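Local coordinates for autolysin E (Staphylococcus aureus, PDB 4PI8), which probably hydrolyses the glycan strands of peptidoglycan as an endo-beta-N-acetylglucosaminidase and is captured with a NAG-NAM disaccharide bound, at residues 84-87 with 88-91; 155-158 with 159-162; 165-169 with 170-174. The protein carries 1 engineered substitution. One frame throughout, in Å; residues are numbered along the deposited sequence.

Contact 1 (84-87 with 88-91); sequences GKVF and LEAQ
The carbonyls of G84, K85, V86 and F87 accept in turn from the amides of L88, E89, A90 and Q91, the i to i+4 ladder of a regular alpha-helix; this is the opening stretch of helix 84-94. The four bonds are all of good length, with A90 N 2.9 Å from V86 O and the first, L88 N to G84 O, at 3.1 Å. Ahead of them, the side chain of N71 accepts from the amide of G84 at the helix start.

Between neighbouring turns the side chains mostly rest on backbone. In L88 a chi1 of -78° folds the branch back over the preceding turn, where CG lies 3.7 Å from G84 O. The methyl CD1 follows at 4.0 Å from that same oxygen, and the side chain as a whole reaches E67 and V70 of helix 67-74. A90 sets its CB 3.4 Å from F87 O, a small residue on a buried side where A164 and L101 come close. F87 turns its ring off this helix altogether and packs it among L74, V98, L101, V102 and I160, so helices 67-74, 98-108 and 156-172 all meet on it.

V86 is buried too, its side chain packed on D157 and I161 of helix 156-172. Toward solvent the helix carries K85, which is exposed, and E89, which is partly exposed; E89 is modelled in two conformers, and the approach of its carboxylate to V86 in one of them is doubtful. Q91, by contrast, is buried and anchored: its extended chain leads away from the first turn, and its OE1 accepts from two backbone amides, V98 N and V63 N.

Contact 2 (155-158 with 159-162); sequences SPDK and AIIG
I160 lays its CG1 branch back over the first turn, CG1 3.3 Å from P156 O and CD1 3.6 Å from the same oxygen. A chi1 of -69° turns CG1 toward that carbonyl, which the residue's own N-H also uses, at 3.0 Å from I160 N to P156 O. A159 is the other tight point, its CB 3.5 Å from P156 O and buried against Y128. I160 carries on to F130 and to the F87 ring, while I161 faces V86 of helix 84-94. D157 O receives I161 N in an essentially straight bond of 3.1 Å, with a weak second approach from I160 N.

The loose side belongs to K158. Its chain extends into solvent and bends only at its last torsion; CB lies against the adjoining A159 amide, and the rest of the side chain runs clear of 159-162. D157 lies between these extremes, partly exposed, with OD1 in a salt bridge to R83 NH1 and the carboxylate against V86.

At the start of helix 156-172, S155 OG accepts from K158 N at 3.0 Å, with an N-H...O angle of 161°, satisfying an amide in the first turn that has no preceding helical carbonyl to use. P156 follows directly, its ring nitrogen needing no acceptor: a serine N-cap with proline at the first helical position, a classic way for an alpha-helix to begin.

Contact 3 (165-169 with 170-174); sequences KFIRN and EYFEN. With AMU (N-acetyl-beta-muramic acid), chain B.
I167 O is gripped by two amides at once, F172 N at 2.9 Å and Y171 N at 3.0 Å. One is an i+5 donor and the other i+4, and they arrive at different inclinations: F172 N in the carbonyl plane, Y171 N tilted 34° from it. The next carbonyl has slipped the same way: E173 N reaches R168 O at 2.9 Å. These i+5 bonds make a wider pi-type turn near the C-terminal end of helix 156-172, where R168 pairs with E173, five residues on.

R168 curls back at chi2 and chi3 until NH2 comes 2.8 Å from E173 OE2, a salt bridge using the anti lone pair of that oxygen. F172 packs on the group from another direction: its CB and CD2 cover one face of the guanidinium, while R168 NE sits in the plane of the F172 ring at its edge, the two planes 81° apart. NE and NH1 donate to the backbone carbonyls of Y94 and E95, so with E173 the group has three polar partners. Over one face of the F172 ring rests I167 CG2, 3.9 Å from the centroid in a CH-pi contact.

The other side of the turn lines the sugar pocket of this lysozyme-clan domain. In F166 a chi1 of 173° carries the ring outward, where E170 CB stands 4.3 Å from the centroid over one face. E170 CG also touches the ring rim, 3.6 Å from F166 CD1. The F166 and Y171 rings meet with F166 CE2 against Y171 CE1, and Y171 stacks on H192. Its hydroxyl donates to a lactyl carboxylate oxygen of the bound N-acetylmuramic acid, Y171 OH to O10 at 2.7 Å, while F166 brings its edge to that same oxygen.

How the contacts relate
Contacts 1, 2 and 3 follow one another along the chain within its glucosaminidase part. Contact 1 is the start of helix 84-94; contacts 2 and 3 are the two ends of a single helix, 156-172, with centres about 16 Å apart. The beginning of that helix packs directly on contact 1, their centres about 10 Å apart, through V86, F87, D157, I160 and I161. Contact 3 stays about 6 Å from contact 1 at the nearest atoms, with centres about 17 Å apart. One helix, 156-172, therefore joins the packing on helix 84-94 at its beginning to the glycan pocket near its other end.

Contact 1 (84-87 with 88-91)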
loop_
_atom_site.group_PDB
_atom_site.type_symbol
_atom_site.label_atom_id
_atom_site.label_comp_id
_atom_site.label_asym_id
_atom_site.label_seq_id
_atom_site.Cartn_x
_atom_site.Cartn_y
_atom_site.Cartn_z
ATOM N N GLY A 84 9.285 -11.046 10.708
ATOM C CA GLY A 84 9.953 -11.122 9.400
ATOM C C GLY A 84 9.785 -12.466 8.702
ATOM O O GLY A 84 9.683 -12.494 7.477
ATOM N N LYS A 85 9.726 -13.577 9.448
ATOM C CA LYS A 85 9.496 -14.880 8.831
ATOM C C LYS A 85 8.262 -14.877 7.979
ATOM O O LYS A 85 8.215 -15.462 6.892
ATOM C CB LYS A 85 9.358 -15.969 9.936
ATOM C CG LYS A 85 8.691 -17.313 9.625
ATOM C CD LYS A 85 7.908 -18.020 10.727
ATOM C CE LYS A 85 7.716 -19.499 10.397
ATOM N NZ LYS A 85 8.078 -20.430 11.494
ATOM N N VAL A 86 7.193 -14.249 8.497
ATOM C CA VAL A 86 5.917 -14.284 7.830
ATOM C C VAL A 86 5.838 -13.311 6.622
ATOM O O VAL A 86 5.257 -13.600 5.597
ATOM C CB VAL A 86 4.811 -14.054 8.851
ATOM C CG1 VAL A 86 3.505 -14.021 8.183
ATOM C CG2 VAL A 86 4.841 -15.201 9.885
ATOM N N PHE A 87 6.462 -12.146 6.790
ATOM C CA PHE A 87 6.610 -11.261 5.628
ATOM C C PHE A 87 7.307 -11.971 4.453
ATOM O O PHE A 87 6.951 -11.795 3.296
ATOM C CB PHE A 87 7.360 -9.985 5.999
ATOM C CG PHE A 87 6.490 -8.917 6.632
ATOM C CD1 PHE A 87 5.760 -8.071 5.846
ATOM C CD2 PHE A 87 6.320 -8.801 8.006
ATOM C CE1 PHE A 87 4.984 -7.031 6.351
ATOM C CE2 PHE A 87 5.517 -7.799 8.506
ATOM C CZ PHE A 87 4.833 -6.904 7.699
ATOM N N LEU A 88 8.316 -12.806 4.768
ATOM C CA LEU A 88 9.016 -13.559 3.736
ATOM C C LEU A 88 8.193 -14.724 3.185
ATOM O O LEU A 88 8.260 -14.991 1.977
ATOM C CB LEU A 88 10.379 -14.041 4.242
ATOM C CG LEU A 88 11.385 -12.885 4.202
ATOM C CD1 LEU A 88 12.654 -13.303 4.956
ATOM C CD2 LEU A 88 11.743 -12.379 2.835
ATOM N N GLU A 89 7.402 -15.367 4.034
ATOM C CA GLU A 89 6.422 -16.342 3.549
ATOM C C GLU A 89 5.560 -15.661 2.488
ATOM O O GLU A 89 5.307 -16.225 1.412
ATOM C CB GLU A 89 5.564 -16.795 4.700
ATOM C CG GLU A 89 4.858 -18.093 4.575
ATOM C CD GLU A 89 4.556 -18.591 5.987
ATOM O OE1 GLU A 89 4.296 -17.753 6.877
ATOM O OE2 GLU A 89 4.662 -19.789 6.247
ATOM N N ALA A 90 5.057 -14.446 2.812
ATOM C CA ALA A 90 4.212 -13.731 1.839
ATOM C C ALA A 90 4.968 -13.392 0.555
ATOM O O ALA A 90 4.443 -13.537 -0.559
ATOM C CB ALA A 90 3.703 -12.456 2.503
ATOM N N GLN A 91 6.199 -12.885 0.663
ATOM C CA GLN A 91 6.988 -12.572 -0.510
ATOM C C GLN A 91 7.063 -13.781 -1.441
ATOM O O GLN A 91 6.878 -13.620 -2.654
ATOM C CB GLN A 91 8.406 -12.072 -0.144
ATOM C CG GLN A 91 9.258 -12.013 -1.392
ATOM C CD GLN A 91 10.582 -11.287 -1.257
ATOM O OE1 GLN A 91 10.752 -10.120 -1.629
ATOM N NE2 GLN A 91 11.604 -12.031 -0.842
#

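Contact 2 (155-158 with 159-162)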
loop_
_atom_site.group_PDB
_atom_site.type_symbol
_atom_site.label_atom_id
_atom_site.label_comp_id
_atom_site.label_asym_id
_atom_site.label_seq_id
_atom_site.Cartn_x
_atom_site.Cartn_y
_atom_site.Cartn_z
ATOM N N SER A 155 -5.385 -13.177 13.174
ATOM C CA SER A 155 -4.121 -13.026 13.818
ATOM C C SER A 155 -3.238 -12.044 13.009
ATOM O O SER A 155 -3.505 -11.872 11.800
ATOM C CB SER A 155 -3.390 -14.354 13.897
ATOM O OG SER A 155 -2.938 -14.809 12.629
ATOM N N PRO A 156 -2.184 -11.512 13.622
ATOM C CA PRO A 156 -1.249 -10.675 12.872
ATOM C C PRO A 156 -0.668 -11.456 11.709
ATOM O O PRO A 156 -0.541 -10.889 10.587
ATOM C CB PRO A 156 -0.208 -10.334 13.903
ATOM C CG PRO A 156 -1.002 -10.224 15.209
ATOM C CD PRO A 156 -1.932 -11.394 15.088
ATOM N N ASP A 157 -0.279 -12.710 11.889
ATOM C CA ASP A 157 0.361 -13.431 10.800
ATOM C C ASP A 157 -0.628 -13.641 9.654
ATOM O O ASP A 157 -0.274 -13.539 8.459
ATOM C CB ASP A 157 0.944 -14.782 11.280
ATOM C CG ASP A 157 2.127 -14.593 12.174
ATOM O OD1 ASP A 157 2.705 -13.527 12.368
ATOM O OD2 ASP A 157 2.580 -15.647 12.747
ATOM N N LYS A 158 -1.890 -13.920 9.947
ATOM C CA LYS A 158 -2.900 -14.089 8.924
ATOM C C LYS A 158 -3.151 -12.741 8.169
ATOM O O LYS A 158 -3.377 -12.750 6.954
ATOM C CB LYS A 158 -4.239 -14.593 9.432
ATOM C CG LYS A 158 -4.144 -16.064 9.799
ATOM C CD LYS A 158 -5.326 -16.444 10.665
ATOM C CE LYS A 158 -5.277 -17.945 10.951
ATOM N NZ LYS A 158 -5.597 -18.759 9.744
ATOM N N ALA A 159 -3.048 -11.621 8.879
ATOM C CA ALA A 159 -3.184 -10.290 8.226
ATOM C C ALA A 159 -1.994 -9.979 7.331
ATOM O O ALA A 159 -2.196 -9.331 6.282
ATOM C CB ALA A 159 -3.343 -9.241 9.265
ATOM N N ILE A 160 -0.809 -10.471 7.669
ATOM C CA ILE A 160 0.371 -10.242 6.798
ATOM C C ILE A 160 0.210 -11.048 5.507
ATOM O O ILE A 160 0.302 -10.557 4.383
ATOM C CB ILE A 160 1.658 -10.633 7.531
ATOM C CG1 ILE A 160 1.897 -9.643 8.665
ATOM C CG2 ILE A 160 2.843 -10.579 6.561
ATOM C CD1 ILE A 160 2.888 -10.114 9.724
ATOM N N ILE A 161 -0.042 -12.350 5.622
ATOM C CA ILE A 161 -0.210 -13.216 4.458
ATOM C C ILE A 161 -1.381 -12.739 3.642
ATOM O O ILE A 161 -1.291 -12.713 2.394
ATOM C CB ILE A 161 -0.411 -14.726 4.848
ATOM C CG1 ILE A 161 0.800 -15.266 5.567
ATOM C CG2 ILE A 161 -0.813 -15.587 3.635
ATOM C CD1 ILE A 161 2.067 -15.216 4.820
ATOM N N GLY A 162 -2.509 -12.480 4.303
ATOM C CA GLY A 162 -3.710 -12.123 3.563
ATOM C C GLY A 162 -3.587 -10.758 2.849
ATOM O O GLY A 162 -4.136 -10.602 1.758
#

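Contact 3 (165-169 with 170-174)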
loop_
_atom_site.group_PDB
_atom_site.type_symbol
_atom_site.label_atom_id
_atom_site.label_comp_id
_atom_site.label_asym_id
_atom_site.label_seq_id
_atom_site.Cartn_x
_atom_site.Cartn_y
_atom_site.Cartn_z
ATOM N N LYS A 165 -1.661 -11.455 -0.268
ATOM C CA LYS A 165 -2.514 -12.145 -1.208
ATOM C C LYS A 165 -3.469 -11.170 -1.928
ATOM O O LYS A 165 -3.631 -11.235 -3.160
ATOM C CB LYS A 165 -3.337 -13.215 -0.490
ATOM C CG LYS A 165 -4.221 -14.033 -1.425
ATOM C CD LYS A 165 -5.101 -15.059 -0.663
ATOM C CE LYS A 165 -5.958 -15.810 -1.677
ATOM N NZ LYS A 165 -6.878 -16.741 -0.941
ATOM N N PHE A 166 -4.060 -10.275 -1.143
ATOM C CA PHE A 166 -4.962 -9.242 -1.677
ATOM C C PHE A 166 -4.203 -8.329 -2.675
ATOM O O PHE A 166 -4.668 -8.074 -3.818
ATOM C CB PHE A 166 -5.528 -8.437 -0.573
ATOM C CG PHE A 166 -6.339 -7.226 -1.035
ATOM C CD1 PHE A 166 -7.673 -7.359 -1.377
ATOM C CD2 PHE A 166 -5.761 -5.986 -1.131
ATOM C CE1 PHE A 166 -8.418 -6.232 -1.773
ATOM C CE2 PHE A 166 -6.501 -4.890 -1.526
ATOM C CZ PHE A 166 -7.825 -5.032 -1.844
ATOM N N ILE A 167 -3.007 -7.819 -2.301
ATOM C CA ILE A 167 -2.265 -6.936 -3.187
ATOM C C ILE A 167 -1.927 -7.624 -4.485
ATOM O O ILE A 167 -2.123 -7.106 -5.580
ATOM C CB ILE A 167 -1.034 -6.396 -2.436
ATOM C CG1 ILE A 167 -1.456 -5.496 -1.268
ATOM C CG2 ILE A 167 -0.100 -5.671 -3.402
ATOM C CD1 ILE A 167 -0.460 -5.341 -0.179
ATOM N N ARG A 168 -1.449 -8.862 -4.394
ATOM C CA ARG A 168 -1.153 -9.615 -5.579
ATOM C C ARG A 168 -2.405 -9.821 -6.449
ATOM O O ARG A 168 -2.381 -9.583 -7.659
ATOM C CB ARG A 168 -0.508 -10.984 -5.209
ATOM C CG ARG A 168 -0.523 -12.076 -6.295
ATOM C CD ARG A 168 0.084 -11.715 -7.631
ATOM N NE ARG A 168 1.504 -11.466 -7.595
ATOM C CZ ARG A 168 2.215 -11.086 -8.611
ATOM N NH1 ARG A 168 3.493 -10.852 -8.560
ATOM N NH2 ARG A 168 1.567 -10.937 -9.786
ATOM N N ASN A 169 -3.449 -10.355 -5.830
ATOM C CA ASN A 169 -4.635 -10.785 -6.631
ATOM C C ASN A 169 -5.421 -9.632 -7.139
ATOM O O ASN A 169 -5.968 -9.742 -8.247
ATOM C CB ASN A 169 -5.503 -11.701 -5.813
ATOM C CG ASN A 169 -4.916 -13.086 -5.686
ATOM O OD1 ASN A 169 -4.110 -13.476 -6.470
ATOM N ND2 ASN A 169 -5.345 -13.805 -4.683
ATOM N N GLU A 170 -5.505 -8.535 -6.397
ATOM C CA GLU A 170 -6.373 -7.437 -6.808
ATOM C C GLU A 170 -5.673 -6.284 -7.500
ATOM O O GLU A 170 -6.290 -5.586 -8.287
ATOM C CB GLU A 170 -7.175 -6.883 -5.642
ATOM C CG GLU A 170 -7.939 -8.003 -4.943
ATOM C CD GLU A 170 -8.855 -8.784 -5.866
ATOM O OE1 GLU A 170 -9.519 -8.149 -6.737
ATOM O OE2 GLU A 170 -8.888 -10.033 -5.693
ATOM N N TYR A 171 -4.385 -6.042 -7.215
ATOM C CA TYR A 171 -3.618 -4.975 -7.816
ATOM C C TYR A 171 -2.617 -5.512 -8.818
ATOM O O TYR A 171 -2.612 -5.128 -10.023
ATOM C CB TYR A 171 -2.980 -4.050 -6.738
ATOM C CG TYR A 171 -4.024 -3.149 -6.154
ATOM C CD1 TYR A 171 -4.897 -3.607 -5.163
ATOM C CD2 TYR A 171 -4.216 -1.863 -6.630
ATOM C CE1 TYR A 171 -5.921 -2.819 -4.643
ATOM C CE2 TYR A 171 -5.269 -1.084 -6.133
ATOM C CZ TYR A 171 -6.088 -1.564 -5.155
ATOM O OH TYR A 171 -7.113 -0.771 -4.695
ATOM N N PHE A 172 -1.688 -6.376 -8.395
ATOM C CA PHE A 172 -0.653 -6.794 -9.317
ATOM C C PHE A 172 -1.238 -7.552 -10.543
ATOM O O PHE A 172 -0.779 -7.384 -11.662
ATOM C CB PHE A 172 0.444 -7.628 -8.662
ATOM C CG PHE A 172 1.210 -6.944 -7.562
ATOM C CD1 PHE A 172 1.164 -5.581 -7.370
ATOM C CD2 PHE A 172 2.080 -7.683 -6.811
ATOM C CE1 PHE A 172 1.955 -4.978 -6.430
ATOM C CE2 PHE A 172 2.887 -7.064 -5.893
ATOM C CZ PHE A 172 2.837 -5.717 -5.674
ATOM N N GLU A 173 -2.226 -8.375 -10.308
ATOM C CA GLU A 173 -2.892 -9.113 -11.401
ATOM C C GLU A 173 -3.782 -8.211 -12.229
ATOM O O GLU A 173 -4.242 -8.646 -13.307
ATOM C CB GLU A 173 -3.662 -10.294 -10.862
ATOM C CG GLU A 173 -2.781 -11.412 -10.306
ATOM C CD GLU A 173 -1.875 -12.004 -11.320
ATOM O OE1 GLU A 173 -2.375 -12.477 -12.393
ATOM O OE2 GLU A 173 -0.678 -11.968 -11.153
ATOM N N ASN A 174 -3.988 -6.984 -11.795
ATOM C CA ASN A 174 -4.748 -5.948 -12.533
ATOM C C ASN A 174 -3.812 -4.974 -13.224
ATOM O O ASN A 174 -4.234 -3.849 -13.524
ATOM C CB ASN A 174 -5.718 -5.221 -11.602
ATOM C CG ASN A 174 -6.740 -4.358 -12.338
ATOM O OD1 ASN A 174 -7.349 -4.882 -13.309
ATOM N ND2 ASN A 174 -6.865 -3.079 -11.992
HETATM C C1 AMU B . -9.189 3.250 0.129
HETATM C C2 AMU B . -9.633 1.895 -0.339
HETATM C C3 AMU B . -10.232 1.994 -1.751
HETATM C C4 AMU B . -11.347 3.065 -1.732
HETATM C C5 AMU B . -10.839 4.322 -1.086
HETATM C C6 AMU B . -11.927 5.396 -1.014
HETATM C C7 AMU B . -8.570 -0.351 -0.074
HETATM C C8 AMU B . -7.305 -1.139 -0.336
HETATM C C9 AMU B . -9.940 0.105 -3.218
HETATM C C10 AMU B . -10.052 -1.364 -3.084
HETATM C C11 AMU B . -10.397 0.580 -4.594
HETATM O O1 AMU B . -8.677 3.194 1.451
HETATM O O3 AMU B . -10.731 0.742 -2.210
HETATM O O4 AMU B . -11.708 3.241 -3.112
HETATM O O5 AMU B . -10.373 4.053 0.213
HETATM O O6 AMU B . -11.425 6.663 -0.577
HETATM O O7 AMU B . -9.517 -0.850 0.495
HETATM O O10 AMU B . -9.108 -2.110 -3.481
HETATM O O11 AMU B . -11.148 -1.866 -2.605
HETATM N N2 AMU B . -8.502 0.934 -0.398
#